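Local coordinates for protein TonB-dependent siderophore receptor (PDB 5NEC) that probably imports iron-loaded siderophores, and with them siderophore-drug conjugates, across the outer membrane of Pseudomonas aeruginosa in a TonB-dependent manner, at residues I298-R303 / A342-D347; T363-S368 / K433-F438; P224-V229 / T287-L292. All blocks are in the same frame, centred on the assembly; numbering follows the deposited sequence.

Interaction 1: I298-R303 / A342-D347. With C8E ((hydroxyethyloxy)tri(ethyloxy)octane), chain C.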
loop_
_atom_site.group_PDB
_atom_site.type_symbol
_atom_site.label_atom_id
_atom_site.label_comp_id
_atom_site.label_asym_id
_atom_site.label_seq_id
_atom_site.Cartn_x
_atom_site.Cartn_y
_atom_site.Cartn_z
ATOM N N ILE A 298 15.193 18.977 -17.983
ATOM C CA ILE A 298 14.002 19.628 -17.439
ATOM C C ILE A 298 12.797 18.752 -17.737
ATOM O O ILE A 298 12.685 18.180 -18.818
ATOM C CB ILE A 298 13.786 21.072 -17.966
ATOM C CG1 ILE A 298 12.668 21.749 -17.171
ATOM C CG2 ILE A 298 13.449 21.120 -19.458
ATOM C CD1 ILE A 298 12.515 23.219 -17.462
ATOM N N ARG A 299 11.896 18.653 -16.763
ATOM C CA ARG A 299 10.762 17.726 -16.830
ATOM C C ARG A 299 9.509 18.388 -16.275
ATOM O O ARG A 299 9.563 19.032 -15.225
ATOM C CB ARG A 299 11.111 16.494 -16.031
ATOM C CG ARG A 299 10.098 15.367 -16.037
ATOM C CD ARG A 299 10.312 14.575 -14.766
ATOM N NE ARG A 299 9.655 13.283 -14.809
ATOM C CZ ARG A 299 10.240 12.123 -15.110
ATOM N NH1 ARG A 299 11.540 12.054 -15.442
ATOM N NH2 ARG A 299 9.500 11.010 -15.112
ATOM N N ASN A 300 8.399 18.273 -17.002
ATOM C CA ASN A 300 7.100 18.740 -16.518
ATOM C C ASN A 300 6.135 17.582 -16.547
ATOM O O ASN A 300 6.070 16.863 -17.523
ATOM C CB ASN A 300 6.553 19.902 -17.345
ATOM C CG ASN A 300 5.391 20.595 -16.667
ATOM O OD1 ASN A 300 5.571 21.556 -15.932
ATOM N ND2 ASN A 300 4.187 20.085 -16.884
ATOM N N THR A 301 5.387 17.419 -15.464
ATOM C CA THR A 301 4.416 16.360 -15.326
ATOM C C THR A 301 3.094 16.977 -14.905
ATOM O O THR A 301 3.039 17.785 -13.980
ATOM C CB THR A 301 4.875 15.337 -14.278
ATOM O OG1 THR A 301 6.156 14.828 -14.664
ATOM C CG2 THR A 301 3.880 14.158 -14.154
ATOM N N SER A 302 2.034 16.597 -15.607
ATOM C CA SER A 302 0.689 17.023 -15.285
ATOM C C SER A 302 -0.131 15.790 -15.021
ATOM O O SER A 302 -0.116 14.865 -15.825
ATOM C CB SER A 302 0.090 17.805 -16.445
ATOM O OG SER A 302 0.919 18.909 -16.720
ATOM N N ARG A 303 -0.829 15.772 -13.887
ATOM C CA ARG A 303 -1.749 14.700 -13.574
ATOM C C ARG A 303 -3.136 15.283 -13.254
ATOM O O ARG A 303 -3.260 16.209 -12.446
ATOM C CB ARG A 303 -1.202 13.843 -12.424
ATOM C CG ARG A 303 -2.144 12.713 -12.028
ATOM C CD ARG A 303 -1.457 11.707 -11.132
ATOM N NE ARG A 303 -0.517 10.896 -11.886
ATOM C CZ ARG A 303 0.471 10.176 -11.352
ATOM N NH1 ARG A 303 0.670 10.132 -10.036
ATOM N NH2 ARG A 303 1.272 9.468 -12.146
ATOM N N ALA A 342 -5.667 17.704 -9.300
ATOM C CA ALA A 342 -4.940 18.265 -10.424
ATOM C C ALA A 342 -3.542 18.647 -9.924
ATOM O O ALA A 342 -3.435 19.409 -8.956
ATOM C CB ALA A 342 -5.681 19.470 -10.964
ATOM N N VAL A 343 -2.487 18.106 -10.546
ATOM C CA VAL A 343 -1.102 18.383 -10.113
ATOM C C VAL A 343 -0.222 18.801 -11.294
ATOM O O VAL A 343 -0.322 18.232 -12.382
ATOM C CB VAL A 343 -0.457 17.152 -9.413
ATOM C CG1 VAL A 343 0.876 17.513 -8.761
ATOM C CG2 VAL A 343 -1.401 16.602 -8.367
ATOM N N ASN A 344 0.625 19.802 -11.085
ATOM C CA ASN A 344 1.700 20.090 -12.022
ATOM C C ASN A 344 3.033 20.131 -11.287
ATOM O O ASN A 344 3.170 20.836 -10.295
ATOM C CB ASN A 344 1.495 21.394 -12.788
ATOM C CG ASN A 344 2.428 21.493 -13.991
ATOM O OD1 ASN A 344 2.176 20.895 -15.027
ATOM N ND2 ASN A 344 3.535 22.195 -13.835
ATOM N N GLN A 345 4.008 19.396 -11.808
ATOM C CA GLN A 345 5.305 19.240 -11.180
ATOM C C GLN A 345 6.393 19.517 -12.217
ATOM O O GLN A 345 6.460 18.836 -13.220
ATOM C CB GLN A 345 5.400 17.818 -10.638
ATOM C CG GLN A 345 6.315 17.652 -9.448
ATOM C CD GLN A 345 6.079 16.312 -8.728
ATOM O OE1 GLN A 345 4.938 15.875 -8.527
ATOM N NE2 GLN A 345 7.168 15.672 -8.307
ATOM N N THR A 346 7.198 20.547 -11.996
ATOM C CA THR A 346 8.295 20.898 -12.880
ATOM C C THR A 346 9.604 20.584 -12.161
ATOM O O THR A 346 9.839 21.110 -11.080
ATOM C CB THR A 346 8.268 22.399 -13.228
ATOM O OG1 THR A 346 7.022 22.737 -13.844
ATOM C CG2 THR A 346 9.383 22.734 -14.186
ATOM N N ASP A 347 10.456 19.750 -12.761
ATOM C CA ASP A 347 11.736 19.348 -12.156
ATOM C C ASP A 347 12.944 19.680 -13.037
ATOM O O ASP A 347 12.877 19.589 -14.262
ATOM C CB ASP A 347 11.748 17.846 -11.871
ATOM C CG ASP A 347 10.662 17.425 -10.906
ATOM O OD1 ASP A 347 10.525 18.065 -9.846
ATOM O OD2 ASP A 347 9.945 16.447 -11.193
HETATM C C1 C8E C . -3.539 23.636 -10.464
HETATM C C2 C8E C . -2.791 22.544 -11.208
HETATM C C3 C8E C . -3.402 22.239 -12.582
HETATM C C4 C8E C . -2.826 20.957 -13.210
HETATM C C5 C8E C . -3.204 20.760 -14.689
HETATM C C6 C8E C . -3.599 19.313 -15.034
HETATM C C7 C8E C . -3.691 19.086 -16.546
HETATM C C8 C8E C . -4.302 17.751 -16.938
#
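In the wall of the transmembrane barrel, Asn300 and Asn344 meet across the antiparallel hairpin of strands 296-316 and 327-354. The two short segments run at 172° with their axes 4.6 Å apart. Arg299/Asp347, Thr301/Gln345 and Arg303/Val343 are hydrogen-bonded pairs, each closed by two backbone bonds; Asn300/Thr346 and Ser302/Asn344 lie between them as non-hydrogen-bonded pairs.

On the face bearing Asn300, Ser302, Asn344 and Thr346, the two asparagine amides bond reciprocally. Asn300 ND2 gives to Asn344 OD1 at 2.9 Å and Asn344 ND2 returns a bond to Asn300 OD1 at 3.0 Å, with the amide planes turned 37° from one another. Both side chains have CG anti to the backbone N (chi1 -166° in each), which brings the amides in over the gap between the strands. Each carbonyl also takes a hydroxyl: Thr346 OG1 lies 2.8 Å from Asn300 OD1, on the same side of its plane as Asn344 ND2, and Ser302 OG reaches Asn344 OD1 at 2.9 Å in the carbonyl plane. With two donors on each oxygen, the rotation of both amides is fixed. Beyond this polar cluster the detergent C8E runs past Ala342, whose CB is 3.9 Å from C8E C4, consistent with a lipid-facing surface.

The face of Arg299, Arg303 and Asp347 is turned to other partners: Arg299 forms a salt bridge with Glu289, Arg303 bonds Val108 O, and Asp347 accepts from Tyr436 OH. An antiparallel strand pair with one face toward the membrane side and the other toward the plug, here through Arg303 and Val108, is typical of a TonB-dependent receptor barrel.

Interaction 2: T363-S368 / K433-F438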
loop_
_atom_site.group_PDB
_atom_site.type_symbol
_atom_site.label_atom_id
_atom_site.label_comp_id
_atom_site.label_asym_id
_atom_site.label_seq_id
_atom_site.Cartn_x
_atom_site.Cartn_y
_atom_site.Cartn_z
ATOM N N THR A 363 15.829 19.440 -8.284
ATOM C CA THR A 363 15.089 20.546 -7.697
ATOM C C THR A 363 13.778 20.748 -8.466
ATOM O O THR A 363 13.704 20.418 -9.650
ATOM C CB THR A 363 15.953 21.821 -7.659
ATOM O OG1 THR A 363 15.286 22.831 -6.903
ATOM C CG2 THR A 363 16.230 22.358 -9.046
ATOM N N GLY A 364 12.737 21.244 -7.798
ATOM C CA GLY A 364 11.438 21.409 -8.463
ATOM C C GLY A 364 10.368 22.218 -7.764
ATOM O O GLY A 364 10.500 22.567 -6.600
ATOM N N LEU A 365 9.325 22.539 -8.531
ATOM C CA LEU A 365 8.136 23.224 -8.066
ATOM C C LEU A 365 6.958 22.322 -8.294
ATOM O O LEU A 365 6.865 21.697 -9.332
ATOM C CB LEU A 365 7.869 24.494 -8.857
ATOM C CG LEU A 365 8.872 25.629 -8.764
ATOM C CD1 LEU A 365 8.280 26.859 -9.450
ATOM C CD2 LEU A 365 9.218 25.955 -7.319
ATOM N N GLU A 366 6.036 22.301 -7.340
ATOM C CA GLU A 366 4.833 21.501 -7.424
ATOM C C GLU A 366 3.618 22.351 -7.039
ATOM O O GLU A 366 3.640 23.012 -5.997
ATOM C CB GLU A 366 4.990 20.328 -6.488
ATOM C CG GLU A 366 3.817 19.363 -6.416
ATOM C CD GLU A 366 4.021 18.351 -5.302
ATOM O OE1 GLU A 366 5.197 17.990 -5.067
ATOM O OE2 GLU A 366 3.030 17.932 -4.657
ATOM N N PHE A 367 2.590 22.356 -7.896
ATOM C CA PHE A 367 1.317 23.029 -7.630
ATOM C C PHE A 367 0.220 21.994 -7.728
ATOM O O PHE A 367 0.205 21.217 -8.676
ATOM C CB PHE A 367 1.035 24.126 -8.672
ATOM C CG PHE A 367 2.125 25.156 -8.799
ATOM C CD1 PHE A 367 2.101 26.311 -8.027
ATOM C CD2 PHE A 367 3.176 24.977 -9.698
ATOM C CE1 PHE A 367 3.101 27.279 -8.144
ATOM C CE2 PHE A 367 4.188 25.933 -9.819
ATOM C CZ PHE A 367 4.144 27.089 -9.044
ATOM N N SER A 368 -0.708 21.972 -6.776
ATOM C CA SER A 368 -1.858 21.061 -6.886
ATOM C C SER A 368 -3.147 21.587 -6.290
ATOM O O SER A 368 -3.146 22.532 -5.523
ATOM C CB SER A 368 -1.537 19.711 -6.271
ATOM O OG SER A 368 -1.414 19.843 -4.875
ATOM N N LYS A 433 1.378 24.462 -2.791
ATOM C CA LYS A 433 2.521 24.930 -3.549
ATOM C C LYS A 433 3.722 24.400 -2.802
ATOM O O LYS A 433 3.794 24.561 -1.580
ATOM C CB LYS A 433 2.576 26.453 -3.552
ATOM C CG LYS A 433 1.464 27.125 -4.336
ATOM C CD LYS A 433 1.504 28.639 -4.161
ATOM C CE LYS A 433 0.673 29.350 -5.225
ATOM N NZ LYS A 433 0.488 30.793 -4.877
ATOM N N ALA A 434 4.655 23.755 -3.497
ATOM C CA ALA A 434 5.879 23.275 -2.843
ATOM C C ALA A 434 7.122 23.568 -3.662
ATOM O O ALA A 434 7.058 23.680 -4.880
ATOM C CB ALA A 434 5.783 21.790 -2.529
ATOM N N ILE A 435 8.247 23.688 -2.968
ATOM C CA ILE A 435 9.557 23.793 -3.588
ATOM C C ILE A 435 10.497 22.836 -2.862
ATOM O O ILE A 435 10.395 22.669 -1.655
ATOM C CB ILE A 435 10.063 25.252 -3.603
ATOM C CG1 ILE A 435 11.373 25.362 -4.392
ATOM C CG2 ILE A 435 10.249 25.805 -2.204
ATOM C CD1 ILE A 435 11.790 26.793 -4.697
ATOM N N TYR A 436 11.372 22.170 -3.610
ATOM C CA TYR A 436 12.324 21.227 -3.023
ATOM C C TYR A 436 13.674 21.284 -3.751
ATOM O O TYR A 436 13.766 21.754 -4.884
ATOM C CB TYR A 436 11.745 19.803 -3.024
ATOM C CG TYR A 436 11.926 19.104 -4.337
ATOM C CD1 TYR A 436 13.073 18.334 -4.585
ATOM C CD2 TYR A 436 10.984 19.252 -5.370
ATOM C CE1 TYR A 436 13.273 17.721 -5.817
ATOM C CE2 TYR A 436 11.168 18.633 -6.600
ATOM C CZ TYR A 436 12.320 17.870 -6.820
ATOM O OH TYR A 436 12.537 17.245 -8.023
ATOM N N ALA A 437 14.714 20.800 -3.081
ATOM C CA ALA A 437 16.054 20.726 -3.654
ATOM C C ALA A 437 16.770 19.571 -2.988
ATOM O O ALA A 437 16.723 19.435 -1.776
ATOM C CB ALA A 437 16.783 22.031 -3.433
ATOM N N PHE A 438 17.383 18.710 -3.781
ATOM C CA PHE A 438 18.142 17.582 -3.270
ATOM C C PHE A 438 19.511 17.591 -3.972
ATOM O O PHE A 438 19.575 17.840 -5.169
ATOM C CB PHE A 438 17.360 16.272 -3.511
ATOM C CG PHE A 438 17.985 15.061 -2.849
ATOM C CD1 PHE A 438 18.177 15.025 -1.454
ATOM C CD2 PHE A 438 18.411 13.952 -3.604
ATOM C CE1 PHE A 438 18.775 13.918 -0.835
ATOM C CE2 PHE A 438 18.992 12.843 -2.977
ATOM C CZ PHE A 438 19.174 12.828 -1.596
#
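Tyr436 lays its ring against the backbone of Thr363 and Gly364; Tyr436, Thr363 and Ala434 have the most surface buried by the contact. The peptide nitrogen Gly364 N stands 3.3 Å above the ring plane, offset toward the rim, and Thr363 CA lies over the same face. Tyr436 CG sits between its backbone N and carbonyl carbon (chi1 83°), which folds the ring back across the neighbouring strand and brings Tyr436 CE2 to 3.4 Å from Gly364 CA.

The carbonyl Tyr436 O takes two donors: Thr363 OG1 at 2.7 Å, in the carbonyl plane, and Gly364 N at 3.1 Å, tilted 34° from it. An aromatic ring covering the glycine it is paired with across antiparallel strands is known as aromatic rescue of glycine, here in the barrel wall between strands 357-379 and 426-444. The phenol oxygen continues to Asp347 and Ser362, so both ends of Tyr436 are held.

Ala434 forms a hydrogen-bonded pair with Glu366, Ala434 N lying 2.8 Å from Glu366 O and Glu366 N 3.0 Å from Ala434 O. Beside Ala434 on the Tyr436 face, Glu366 forms a salt bridge with Arg454 of strand 447-464. On the opposite face, which carries surface residues, Leu365 CD2 packs beside Ile435 CG1 at 3.7 Å.

Interaction 3: P224-V229 / T287-L292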
loop_
_atom_site.group_PDB
_atom_site.type_symbol
_atom_site.label_atom_id
_atom_site.label_comp_id
_atom_site.label_asym_id
_atom_site.label_seq_id
_atom_site.Cartn_x
_atom_site.Cartn_y
_atom_site.Cartn_z
ATOM N N PRO A 224 16.467 13.604 -27.581
ATOM C CA PRO A 224 16.565 14.517 -26.417
ATOM C C PRO A 224 15.239 15.113 -25.895
ATOM O O PRO A 224 15.263 15.859 -24.904
ATOM C CB PRO A 224 17.477 15.664 -26.931
ATOM C CG PRO A 224 18.067 15.178 -28.202
ATOM C CD PRO A 224 17.073 14.215 -28.782
ATOM N N THR A 225 14.115 14.825 -26.565
ATOM C CA THR A 225 12.806 15.360 -26.184
ATOM C C THR A 225 11.773 14.231 -26.196
ATOM O O THR A 225 11.482 13.658 -27.242
ATOM C CB THR A 225 12.387 16.511 -27.116
ATOM O OG1 THR A 225 13.353 17.569 -27.019
ATOM C CG2 THR A 225 11.013 17.068 -26.738
ATOM N N ARG A 226 11.236 13.921 -25.016
ATOM C CA ARG A 226 10.347 12.775 -24.796
ATOM C C ARG A 226 9.000 13.257 -24.248
ATOM O O ARG A 226 8.938 14.104 -23.354
ATOM C CB ARG A 226 10.996 11.790 -23.824
ATOM C CG ARG A 226 12.343 11.260 -24.324
ATOM C CD ARG A 226 13.174 10.521 -23.275
ATOM N NE ARG A 226 13.769 11.384 -22.241
ATOM C CZ ARG A 226 14.754 12.271 -22.439
ATOM N NH1 ARG A 226 15.259 12.998 -21.446
ATOM N NH2 ARG A 226 15.251 12.463 -23.647
ATOM N N VAL A 227 7.928 12.723 -24.809
ATOM C CA VAL A 227 6.576 13.029 -24.393
ATOM C C VAL A 227 5.870 11.716 -24.108
ATOM O O VAL A 227 5.855 10.834 -24.962
ATOM C CB VAL A 227 5.811 13.824 -25.477
ATOM C CG1 VAL A 227 4.353 14.050 -25.084
ATOM C CG2 VAL A 227 6.494 15.163 -25.716
ATOM N N THR A 228 5.298 11.599 -22.906
ATOM C CA THR A 228 4.510 10.434 -22.516
ATOM C C THR A 228 3.109 10.848 -22.059
ATOM O O THR A 228 2.948 11.835 -21.345
ATOM C CB THR A 228 5.210 9.602 -21.427
ATOM O OG1 THR A 228 6.509 9.200 -21.886
ATOM C CG2 THR A 228 4.412 8.349 -21.132
ATOM N N VAL A 229 2.114 10.067 -22.481
ATOM C CA VAL A 229 0.712 10.249 -22.140
ATOM C C VAL A 229 0.153 8.903 -21.645
ATOM O O VAL A 229 0.165 7.929 -22.389
ATOM C CB VAL A 229 -0.115 10.744 -23.376
ATOM C CG1 VAL A 229 -1.610 10.825 -23.061
ATOM C CG2 VAL A 229 0.362 12.108 -23.833
ATOM N N THR A 287 3.674 13.679 -19.328
ATOM C CA THR A 287 5.052 13.959 -18.918
ATOM C C THR A 287 5.853 14.451 -20.131
ATOM O O THR A 287 5.893 13.765 -21.151
ATOM C CB THR A 287 5.704 12.689 -18.311
ATOM O OG1 THR A 287 4.878 12.193 -17.251
ATOM C CG2 THR A 287 7.069 12.994 -17.731
ATOM N N VAL A 288 6.474 15.630 -20.022
ATOM C CA VAL A 288 7.370 16.178 -21.054
ATOM C C VAL A 288 8.790 16.311 -20.481
ATOM O O VAL A 288 8.979 16.969 -19.462
ATOM C CB VAL A 288 6.877 17.552 -21.563
ATOM C CG1 VAL A 288 7.821 18.106 -22.639
ATOM C CG2 VAL A 288 5.466 17.428 -22.120
ATOM N N GLU A 289 9.769 15.671 -21.122
ATOM C CA GLU A 289 11.187 15.757 -20.733
ATOM C C GLU A 289 12.003 16.359 -21.866
ATOM O O GLU A 289 11.778 16.035 -23.031
ATOM C CB GLU A 289 11.772 14.380 -20.459
ATOM C CG GLU A 289 11.633 13.884 -19.046
ATOM C CD GLU A 289 12.433 12.613 -18.831
ATOM O OE1 GLU A 289 12.288 11.670 -19.648
ATOM O OE2 GLU A 289 13.221 12.553 -17.859
ATOM N N HIS A 290 12.967 17.201 -21.519
ATOM C CA HIS A 290 13.881 17.768 -22.498
ATOM C C HIS A 290 15.283 17.871 -21.914
ATOM O O HIS A 290 15.471 18.466 -20.855
ATOM C CB HIS A 290 13.398 19.157 -22.967
ATOM C CG HIS A 290 14.340 19.825 -23.923
ATOM N ND1 HIS A 290 14.647 19.294 -25.164
ATOM C CD2 HIS A 290 15.061 20.961 -23.810
ATOM C CE1 HIS A 290 15.510 20.082 -25.773
ATOM N NE2 HIS A 290 15.774 21.103 -24.977
ATOM N N ASP A 291 16.267 17.321 -22.611
ATOM C CA ASP A 291 17.677 17.499 -22.217
ATOM C C ASP A 291 18.194 18.872 -22.692
ATOM O O ASP A 291 18.317 19.122 -23.890
ATOM C CB ASP A 291 18.516 16.332 -22.742
ATOM C CG ASP A 291 18.005 14.982 -22.234
ATOM O OD1 ASP A 291 17.325 14.945 -21.184
ATOM O OD2 ASP A 291 18.253 13.947 -22.868
ATOM N N LEU A 292 18.415 19.779 -21.743
ATOM C CA LEU A 292 18.891 21.120 -22.040
ATOM C C LEU A 292 20.366 21.123 -22.396
ATOM O O LEU A 292 20.795 21.906 -23.245
ATOM C CB LEU A 292 18.691 22.039 -20.840
ATOM C CG LEU A 292 17.251 22.340 -20.481
ATOM C CD1 LEU A 292 17.212 22.904 -19.073
ATOM C CD2 LEU A 292 16.649 23.327 -21.465
#
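The strand segments 225-229 and 287-291 run antiparallel at 173° with axes 4.8 Å apart, Arg226/Glu289 and Thr228/Thr287 forming hydrogen-bonded pairs and Thr225/His290 and Val227/Val288 the non-hydrogen-bonded ones. Just ahead of the first strand, Pro224 O still accepts Asp291 N at 2.9 Å, which carries the pairing one step past the last bridge.

Arg226 dominates the side chains. Its chain is bent at chi3 (-72°), swinging the guanidinium across the second strand between two carboxylates. NE meets Glu289 OE1 at 3.0 Å; the oxygen lies near the guanidinium plane, yet the nitrogen approaches from above the carboxylate plane, the two groups standing 82° apart. Arg226 NH1 reaches Asp291 OD1 at 2.9 Å; this oxygen too is in the guanidinium plane, while NH1 comes to it on the syn side but out of the carboxylate plane. The contacts of NH1 and NH2 with Asp291 OD2 are weak. Two acidic partners at different edges thus restrict rotation of the guanidinium, and its positive charge would be expected to stabilise both carboxylates.

The other face is less polar. Thr225 OG1 lies 2.8 Å from His290 ND1, at the edge of the imidazole and near its plane, in a hydrogen bond whose donor could be either group. Next to it, Val227 CG2 and Val288 CG2 make a looser apolar contact at 4.4 Å.

The polar network extends into the adjoining strand 296-316, which supplies Glu289 with its second arginine partner, a hydrogen bond from Thr297 to Asp291 OD1, and backbone pairing of Asn300 with Val288. In the opposite direction, Thr228 OG1 bonds Thr218 of strand 206-219, and a backbone bond joins Val227 to Phe219. The pair is therefore a seam within the barrel wall, flanked by strand 206-219 on one side and strand 296-316 on the other.

From the N terminus, interaction 3 comes first: 224-229 pairs with 287-292 and closes a loop of 57 intervening residues. Interaction 1 follows, 298-303 meeting 342-347 across a hairpin with 38 residues between. Interaction 2 closes last, joining 363-368 to 433-438 over 64 residues. The three are in series, and none nests within or crosses another. Backbone bonds between 287-292 and 298-303, and between 342-347 and 363-368, put six consecutive barrel strands side by side. Interaction 1 thus lies between the others, its centre about 11 Å from the centre of interaction 3 and about 10 Å from that of interaction 2, whereas interactions 2 and 3 do not touch.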